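Local coordinates for protein nsp9 (Porcine coronavirus HKU15, PDB 5YM6) that probably binds single-stranded nucleic acid as a replicase subunit, its affinity being enhanced when the protein dimerises, at residues L4-N8 with Y30-T34; T25-F29 with A41-T45; N64-R70 with V82-Q88. All coordinates share one frame; numbering follows the deposited sequence.

Contact 1: L4-N8 with Y30-T34; sequences LCLRN and YVTRT
The N-terminal arm of nsp9 joins the edge of a beta hairpin here: Asn8, the first residue of strand 8-18, pairs with Thr32 near the end of strand 23-33, and the residues before it run on beside Arg33. The two chains head in nearly opposite directions, 160° apart. Asn8 and Thr32 form an antiparallel hydrogen-bonded pair. Asn8 N donates to Thr32 O at 3.1 Å, and Thr32 N returns a shorter and straighter bond of 2.8 Å to Asn8 O. Two CA-H...O contacts flank this pair, from Arg7 CA to Thr32 O and from Val31 CA to Asn8 O. On the face carrying both side chains, Asn8 CB lies 3.4 Å from Thr32 OG1.

The backbones stay close at the next position, with Arg7 CA 5.0 Å from Arg33 CA, and there the two arginine side chains meet. Arg33 sets off with CG trans to its own N (chi1 -175°) and then bends at chi2, which takes its chain slantwise across Arg7. Its CD sits over one face of the Arg7 guanidinium, 3.4 Å from Arg7 NH1, and the two guanidinium planes are inclined by 59°. Arg7 NH1 and Arg33 NE, 3.3 Å apart, are both donors, so proximity here brings no bond, and the like charges probably oppose each other. Their methylenes also pack, Arg7 CG 3.8 Å from Arg33 CB, which probably offsets some of this. The fit of Cys5 against the Arg33 guanidinium is too tight in the model to interpret and remains doubtful.

Arg7 also leans on Leu93 and Met97 of helix 92-105, while Ile99 and Ser103 of the second subunit pack against the arm. A short antiparallel start to the first strand, with an irregular arm leading toward a helix-lined subunit interface, fits the dimeric nsp9 fold.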
# COMPACT_ATOMS: atom_id res chain seq x y z
N LEU B 4 -8.20 4.92 12.77
CA LEU B 4 -7.58 4.24 11.65
C LEU B 4 -8.07 2.79 11.54
O LEU B 4 -7.94 2.01 12.49
CB LEU B 4 -6.06 4.27 11.79
CG LEU B 4 -5.23 3.34 10.91
CD1 LEU B 4 -5.00 3.94 9.53
CD2 LEU B 4 -3.91 3.01 11.60
N CYS B 5 -8.65 2.46 10.39
CA CYS B 5 -9.07 1.09 10.09
C CYS B 5 -7.96 0.34 9.38
O CYS B 5 -7.66 0.62 8.21
CB CYS B 5 -10.33 1.08 9.22
SG CYS B 5 -11.80 1.80 10.00
N LEU B 6 -7.33 -0.60 10.07
CA LEU B 6 -6.25 -1.35 9.45
C LEU B 6 -6.81 -2.21 8.33
O LEU B 6 -7.93 -2.71 8.41
CB LEU B 6 -5.49 -2.19 10.47
CG LEU B 6 -4.47 -1.37 11.28
CD1 LEU B 6 -3.42 -2.25 11.96
CD2 LEU B 6 -3.81 -0.31 10.40
N ARG B 7 -6.06 -2.31 7.25
CA ARG B 7 -6.47 -3.13 6.13
C ARG B 7 -5.53 -4.33 6.04
O ARG B 7 -4.36 -4.23 6.39
CB ARG B 7 -6.46 -2.32 4.84
CG ARG B 7 -7.51 -1.22 4.78
CD ARG B 7 -7.17 -0.24 3.68
NE ARG B 7 -8.27 0.66 3.35
CZ ARG B 7 -8.58 1.76 4.02
NH1 ARG B 7 -9.61 2.50 3.62
NH2 ARG B 7 -7.89 2.12 5.10
N ASN B 8 -6.05 -5.46 5.59
CA ASN B 8 -5.21 -6.62 5.41
C ASN B 8 -5.28 -7.09 3.97
O ASN B 8 -6.20 -6.72 3.24
CB ASN B 8 -5.62 -7.75 6.35
CG ASN B 8 -5.17 -7.52 7.78
OD1 ASN B 8 -4.13 -6.91 8.02
ND2 ASN B 8 -5.95 -8.01 8.73
N TYR B 30 -6.89 -10.03 -2.25
CA TYR B 30 -8.01 -9.27 -1.74
C TYR B 30 -7.53 -8.29 -0.67
O TYR B 30 -6.65 -8.62 0.11
CB TYR B 30 -9.07 -10.20 -1.12
CG TYR B 30 -9.82 -11.05 -2.12
CD1 TYR B 30 -9.36 -12.30 -2.48
CD2 TYR B 30 -11.01 -10.59 -2.67
CE1 TYR B 30 -10.06 -13.08 -3.39
CE2 TYR B 30 -11.72 -11.35 -3.57
CZ TYR B 30 -11.24 -12.60 -3.92
OH TYR B 30 -11.94 -13.35 -4.82
N VAL B 31 -8.10 -7.10 -0.66
CA VAL B 31 -7.90 -6.20 0.46
C VAL B 31 -9.15 -6.26 1.32
O VAL B 31 -10.27 -6.13 0.82
CB VAL B 31 -7.62 -4.75 0.03
CG1 VAL B 31 -7.63 -3.82 1.25
CG2 VAL B 31 -6.26 -4.68 -0.67
N THR B 32 -8.96 -6.47 2.62
CA THR B 32 -10.07 -6.48 3.56
C THR B 32 -10.04 -5.24 4.43
O THR B 32 -8.97 -4.74 4.79
CB THR B 32 -10.03 -7.71 4.49
OG1 THR B 32 -8.88 -7.62 5.35
CG2 THR B 32 -9.95 -8.99 3.69
N ARG B 33 -11.23 -4.76 4.77
CA ARG B 33 -11.40 -3.62 5.66
C ARG B 33 -12.82 -3.62 6.21
O ARG B 33 -13.78 -3.74 5.45
CB ARG B 33 -11.11 -2.31 4.94
CG ARG B 33 -11.15 -1.09 5.85
CD ARG B 33 -11.60 0.16 5.09
NE ARG B 33 -11.58 1.34 5.94
CZ ARG B 33 -12.60 1.74 6.69
NH1 ARG B 33 -12.49 2.83 7.44
NH2 ARG B 33 -13.73 1.04 6.71
N THR B 34 -12.95 -3.47 7.53
CA THR B 34 -14.25 -3.40 8.18
C THR B 34 -15.13 -4.60 7.82
O THR B 34 -16.30 -4.44 7.47
CB THR B 34 -14.95 -2.09 7.81

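Contact 2: T25-F29 with A41-T45; sequences TVKSF and AITST
Strands 25-29 and 41-44 run antiparallel as neighbours in the hairpin 23-33/36-44, their axes 4.6 Å apart at closest approach and their directions 152° apart. Lys27 with Thr43 and Phe29 with Ala41 are hydrogen-bonded pairs; Ser28 and Ile42, between them, are a non-hydrogen-bonded pair. The shortest link is Phe29 N to Ala41 O, 2.7 Å, whereas the return bond from Ala41 N to Phe29 O is weak. Lys27 and Thr43 exchange two bonds, and Lys27 O also receives a CA-H...O contact from Ile42.

Phe29, Ala41, Lys27 and Thr43 share one face. With Phe29 CG trans to its carbonyl carbon (chi1 -66°), the ring reaches back along the strand, crosses Thr43 at about a right angle and brings CE1 to 3.5 Å from Thr43 CG2. Ala41 O and Thr43 OG1 meet the edge of this ring, and Val98 and Ile102 of helix 92-105 pack on it. On the other face Val26 CG2 meets Ile42 CG2 at 3.9 Å, with Leu49 touching both residues. Val26 CG1 rests on Ser44 CB, also at 3.9 Å.

Where the direct bonding stops, a water takes over, donating to Thr25 O and hydrogen-bonded to Ser44 OG, which also bonds Lys46 N. The chemistry is that of a mostly buried sheet centre: backbone bonds tie the strands, Phe29 and Ala41 pack toward helix 92-105, Val26 and Ile42 pack with Leu49, and Asn14 satisfies the buried Ser28 OG.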
# COMPACT_ATOMS: atom_id res chain seq x y z
N THR B 25 -6.81 -20.95 -13.70
CA THR B 25 -6.87 -20.55 -12.30
C THR B 25 -5.73 -19.59 -11.99
O THR B 25 -4.59 -19.79 -12.44
CB THR B 25 -6.81 -21.78 -11.35
OG1 THR B 25 -6.60 -21.34 -10.01
CG2 THR B 25 -5.67 -22.67 -11.72
N VAL B 26 -6.03 -18.54 -11.24
CA VAL B 26 -5.03 -17.53 -10.89
C VAL B 26 -5.01 -17.27 -9.38
O VAL B 26 -5.98 -17.54 -8.68
CB VAL B 26 -5.29 -16.19 -11.63
CG1 VAL B 26 -5.21 -16.38 -13.14
CG2 VAL B 26 -6.66 -15.60 -11.25
N LYS B 27 -3.88 -16.76 -8.88
CA LYS B 27 -3.77 -16.34 -7.50
C LYS B 27 -4.41 -14.97 -7.34
O LYS B 27 -4.08 -14.04 -8.09
CB LYS B 27 -2.32 -16.29 -7.06
CG LYS B 27 -2.11 -15.74 -5.67
CD LYS B 27 -0.66 -15.96 -5.23
CE LYS B 27 -0.45 -15.63 -3.77
NZ LYS B 27 1.00 -15.72 -3.44
N SER B 28 -5.33 -14.83 -6.39
CA SER B 28 -6.04 -13.56 -6.22
C SER B 28 -5.65 -12.84 -4.94
O SER B 28 -5.44 -13.47 -3.91
CB SER B 28 -7.54 -13.81 -6.26
OG SER B 28 -7.89 -14.81 -5.31
N PHE B 29 -5.61 -11.51 -5.02
CA PHE B 29 -5.23 -10.67 -3.88
C PHE B 29 -6.43 -9.83 -3.48
O PHE B 29 -6.93 -9.03 -4.26
CB PHE B 29 -4.05 -9.77 -4.23
CG PHE B 29 -2.77 -10.52 -4.49
CD1 PHE B 29 -2.58 -11.21 -5.68
CD2 PHE B 29 -1.78 -10.56 -3.54
CE1 PHE B 29 -1.41 -11.91 -5.91
CE2 PHE B 29 -0.61 -11.27 -3.77
CZ PHE B 29 -0.43 -11.93 -4.95
N ALA B 41 -6.13 -7.51 -7.19
CA ALA B 41 -5.16 -7.96 -8.19
C ALA B 41 -5.12 -9.47 -8.34
O ALA B 41 -5.56 -10.21 -7.44
CB ALA B 41 -3.76 -7.44 -7.83
N ILE B 42 -4.58 -9.94 -9.47
CA ILE B 42 -4.29 -11.36 -9.62
C ILE B 42 -2.87 -11.51 -10.14
O ILE B 42 -2.34 -10.58 -10.75
CB ILE B 42 -5.27 -12.04 -10.58
CG1 ILE B 42 -5.17 -11.43 -11.98
CG2 ILE B 42 -6.69 -11.93 -10.02
CD1 ILE B 42 -5.83 -12.26 -13.06
N THR B 43 -2.26 -12.66 -9.86
CA THR B 43 -1.01 -13.03 -10.51
C THR B 43 -1.13 -14.38 -11.21
O THR B 43 -1.92 -15.24 -10.83
CB THR B 43 0.18 -13.08 -9.54
OG1 THR B 43 -0.08 -14.05 -8.51
CG2 THR B 43 0.43 -11.72 -8.92
N SER B 44 -0.36 -14.52 -12.28
CA SER B 44 -0.44 -15.67 -13.16
C SER B 44 0.87 -15.79 -13.91
O SER B 44 1.56 -14.81 -14.07
CB SER B 44 -1.59 -15.50 -14.15
OG SER B 44 -1.56 -16.51 -15.14
N THR B 45 1.19 -16.98 -14.40
CA THR B 45 2.33 -17.12 -15.29
C THR B 45 1.93 -16.77 -16.73
O THR B 45 2.79 -16.65 -17.60
CB THR B 45 2.91 -18.54 -15.24
OG1 THR B 45 1.87 -19.49 -15.48
CG2 THR B 45 3.52 -18.81 -13.87
O HOH W 1 -3.37 -18.67 -15.00

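Contact 3: N64-R70 with V82-Q88; sequences NLDPPMR and VYLYFIQ
Backbone hydrogen bonds join 64-70 to 82-88 in two separate groups. Met69 and Leu84 exchange a reciprocal pair: Met69 N to Leu84 O and Leu84 N to Met69 O are both 2.8 Å. Toward Asn64, Asp66 N bonds Phe86 O at 2.8 Å, and Gln88 N bonds Asn64 O. The register slips by one residue between the groups, and a water spans the interval, donating to Pro67 O and accepting from Phe86 N.

This is the hairpin 69-71/82-86 at one margin of the nsp9 sheet; Arg70 carries the edge on by backbone bonding to the second subunit.

In the apolar packing, Pro68 CB lies over one face of the Tyr85 ring in a CH-pi contact, 3.8 Å from the centroid. A further apolar pair, apart from Tyr85, brings Leu65 CD2 to 3.9 Å from Ile87 CD1.

Polar atoms also meet Tyr85: Asp66 O approaches the ring edge, 3.3 Å from Tyr85 CD2, and Tyr85 OH is held by Lys46 O and Leu49 N. Among polar side chains, Asn64 ND2 donates weakly to Gln88 OE1. Arg70 runs beside Tyr83, its guanidinium turned 78° from the ring; Tyr83 OH sits over the guanidinium face, 3.3 Å from Arg70 NH2, at an angle too poor for a hydrogen bond.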
# COMPACT_ATOMS: atom_id res chain seq x y z
N ASN B 64 -12.65 -6.48 -15.62
CA ASN B 64 -11.54 -6.29 -16.54
C ASN B 64 -10.23 -6.13 -15.81
O ASN B 64 -10.18 -5.58 -14.71
CB ASN B 64 -11.77 -5.06 -17.42
CG ASN B 64 -12.95 -5.23 -18.34
OD1 ASN B 64 -13.13 -6.29 -18.95
ND2 ASN B 64 -13.79 -4.21 -18.42
N LEU B 65 -9.16 -6.62 -16.44
CA LEU B 65 -7.80 -6.49 -15.90
C LEU B 65 -7.03 -5.37 -16.60
O LEU B 65 -7.14 -5.19 -17.81
CB LEU B 65 -7.03 -7.79 -16.10
CG LEU B 65 -7.71 -9.01 -15.50
CD1 LEU B 65 -7.02 -10.29 -15.98
CD2 LEU B 65 -7.70 -8.88 -13.99
N ASP B 66 -6.21 -4.65 -15.83
CA ASP B 66 -5.19 -3.76 -16.39
C ASP B 66 -4.08 -4.60 -17.02
O ASP B 66 -3.98 -5.78 -16.73
CB ASP B 66 -4.63 -2.84 -15.30
CG ASP B 66 -5.61 -1.76 -14.90
OD1 ASP B 66 -6.54 -1.51 -15.68
OD2 ASP B 66 -5.46 -1.18 -13.80
N PRO B 67 -3.27 -4.00 -17.91
CA PRO B 67 -2.20 -4.77 -18.56
C PRO B 67 -1.23 -5.34 -17.54
O PRO B 67 -1.03 -4.72 -16.51
CB PRO B 67 -1.52 -3.74 -19.48
CG PRO B 67 -1.97 -2.40 -18.99
CD PRO B 67 -3.34 -2.61 -18.41
N PRO B 68 -0.65 -6.51 -17.82
CA PRO B 68 0.23 -7.18 -16.85
C PRO B 68 1.51 -6.41 -16.55
O PRO B 68 2.04 -5.70 -17.41
CB PRO B 68 0.54 -8.52 -17.53
CG PRO B 68 0.28 -8.29 -18.98
CD PRO B 68 -0.88 -7.34 -19.01
N MET B 69 1.98 -6.54 -15.33
CA MET B 69 3.32 -6.08 -15.00
C MET B 69 4.18 -7.26 -14.57
O MET B 69 3.74 -8.13 -13.84
CB MET B 69 3.28 -5.04 -13.90
CG MET B 69 2.39 -3.88 -14.24
SD MET B 69 2.55 -2.65 -12.97
CE MET B 69 4.20 -2.03 -13.35
N ARG B 70 5.42 -7.26 -15.03
CA ARG B 70 6.29 -8.41 -14.86
C ARG B 70 7.11 -8.31 -13.58
O ARG B 70 7.59 -7.23 -13.22
CB ARG B 70 7.20 -8.53 -16.09
CG ARG B 70 8.18 -9.67 -16.06
CD ARG B 70 9.13 -9.57 -17.24
NE ARG B 70 8.42 -9.52 -18.51
CZ ARG B 70 8.37 -10.52 -19.39
NH1 ARG B 70 9.00 -11.66 -19.13
NH2 ARG B 70 7.69 -10.38 -20.52
N VAL B 82 6.49 -13.97 -13.29
CA VAL B 82 5.09 -13.86 -12.90
C VAL B 82 4.50 -12.58 -13.48
O VAL B 82 5.23 -11.62 -13.68
CB VAL B 82 4.95 -13.84 -11.35
CG1 VAL B 82 3.51 -14.00 -10.94
CG2 VAL B 82 5.81 -14.93 -10.72
N TYR B 83 3.20 -12.55 -13.77
CA TYR B 83 2.56 -11.31 -14.18
C TYR B 83 1.50 -10.86 -13.19
O TYR B 83 0.63 -11.64 -12.82
CB TYR B 83 1.93 -11.45 -15.56
CG TYR B 83 2.96 -11.79 -16.60
CD1 TYR B 83 3.74 -10.81 -17.20
CD2 TYR B 83 3.19 -13.11 -16.94
CE1 TYR B 83 4.70 -11.14 -18.14
CE2 TYR B 83 4.14 -13.45 -17.87
CZ TYR B 83 4.89 -12.47 -18.46
OH TYR B 83 5.85 -12.84 -19.39
N LEU B 84 1.60 -9.61 -12.77
CA LEU B 84 0.65 -9.01 -11.85
C LEU B 84 -0.34 -8.17 -12.64
O LEU B 84 0.06 -7.34 -13.48
CB LEU B 84 1.38 -8.14 -10.82
CG LEU B 84 0.53 -7.25 -9.90
CD1 LEU B 84 -0.19 -8.08 -8.87
CD2 LEU B 84 1.40 -6.19 -9.19
N TYR B 85 -1.63 -8.41 -12.41
CA TYR B 85 -2.68 -7.64 -13.07
C TYR B 85 -3.54 -6.99 -12.01
O TYR B 85 -4.11 -7.70 -11.18
CB TYR B 85 -3.61 -8.51 -13.91
CG TYR B 85 -3.01 -9.35 -15.02
CD1 TYR B 85 -2.34 -10.54 -14.73
CD2 TYR B 85 -3.21 -9.01 -16.35
CE1 TYR B 85 -1.84 -11.33 -15.75
CE2 TYR B 85 -2.73 -9.81 -17.37
CZ TYR B 85 -2.04 -10.96 -17.06
OH TYR B 85 -1.55 -11.75 -18.07
N PHE B 86 -3.66 -5.66 -12.05
CA PHE B 86 -4.63 -5.00 -11.19
C PHE B 86 -5.99 -5.02 -11.85
O PHE B 86 -6.11 -5.00 -13.07
CB PHE B 86 -4.21 -3.56 -10.89
CG PHE B 86 -3.09 -3.47 -9.91
CD1 PHE B 86 -3.30 -3.80 -8.59
CD2 PHE B 86 -1.83 -3.10 -10.32
CE1 PHE B 86 -2.27 -3.74 -7.67
CE2 PHE B 86 -0.79 -3.02 -9.40
CZ PHE B 86 -1.03 -3.35 -8.08
N ILE B 87 -7.02 -5.09 -11.01
CA ILE B 87 -8.39 -5.04 -11.50
C ILE B 87 -8.67 -3.59 -11.93
O ILE B 87 -8.23 -2.65 -11.27
CB ILE B 87 -9.39 -5.52 -10.42
CG1 ILE B 87 -9.57 -7.05 -10.50
CG2 ILE B 87 -10.76 -4.88 -10.61
CD1 ILE B 87 -8.31 -7.84 -10.27
N GLN B 88 -9.38 -3.42 -13.05
CA GLN B 88 -9.58 -2.08 -13.61
C GLN B 88 -10.26 -1.16 -12.59
O GLN B 88 -11.20 -1.58 -11.91
CB GLN B 88 -10.39 -2.15 -14.90
CG GLN B 88 -10.52 -0.76 -15.55
CD GLN B 88 -11.14 -0.79 -16.93
OE1 GLN B 88 -11.99 -1.64 -17.22
NE2 GLN B 88 -10.73 0.14 -17.78
O HOH W 2 -1.84 -4.28 -13.80

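How the contacts relate
The three contacts sample one antiparallel sheet from different places. Contacts 1 and 2 share strand 23-33, their segments adjoining in sequence at Phe29 and Tyr30, although their centres are about 20 Å apart. Contacts 2 and 3 are closer, about 9 Å between centres, because strands 36-44 and 82-86 are neighbours: Ser44 O lies 2.8 Å from Tyr83 N, and Ile42 O is equally near Tyr85 N, both probable hydrogen bonds. Contacts 1 and 3 lie on opposite sides of the chain's centre, with nearest atoms about 8 Å apart, yet both touch the second subunit. Contact 2 touches no other chain of the assembly and lies nearest the chain's centre, about 6 Å from it.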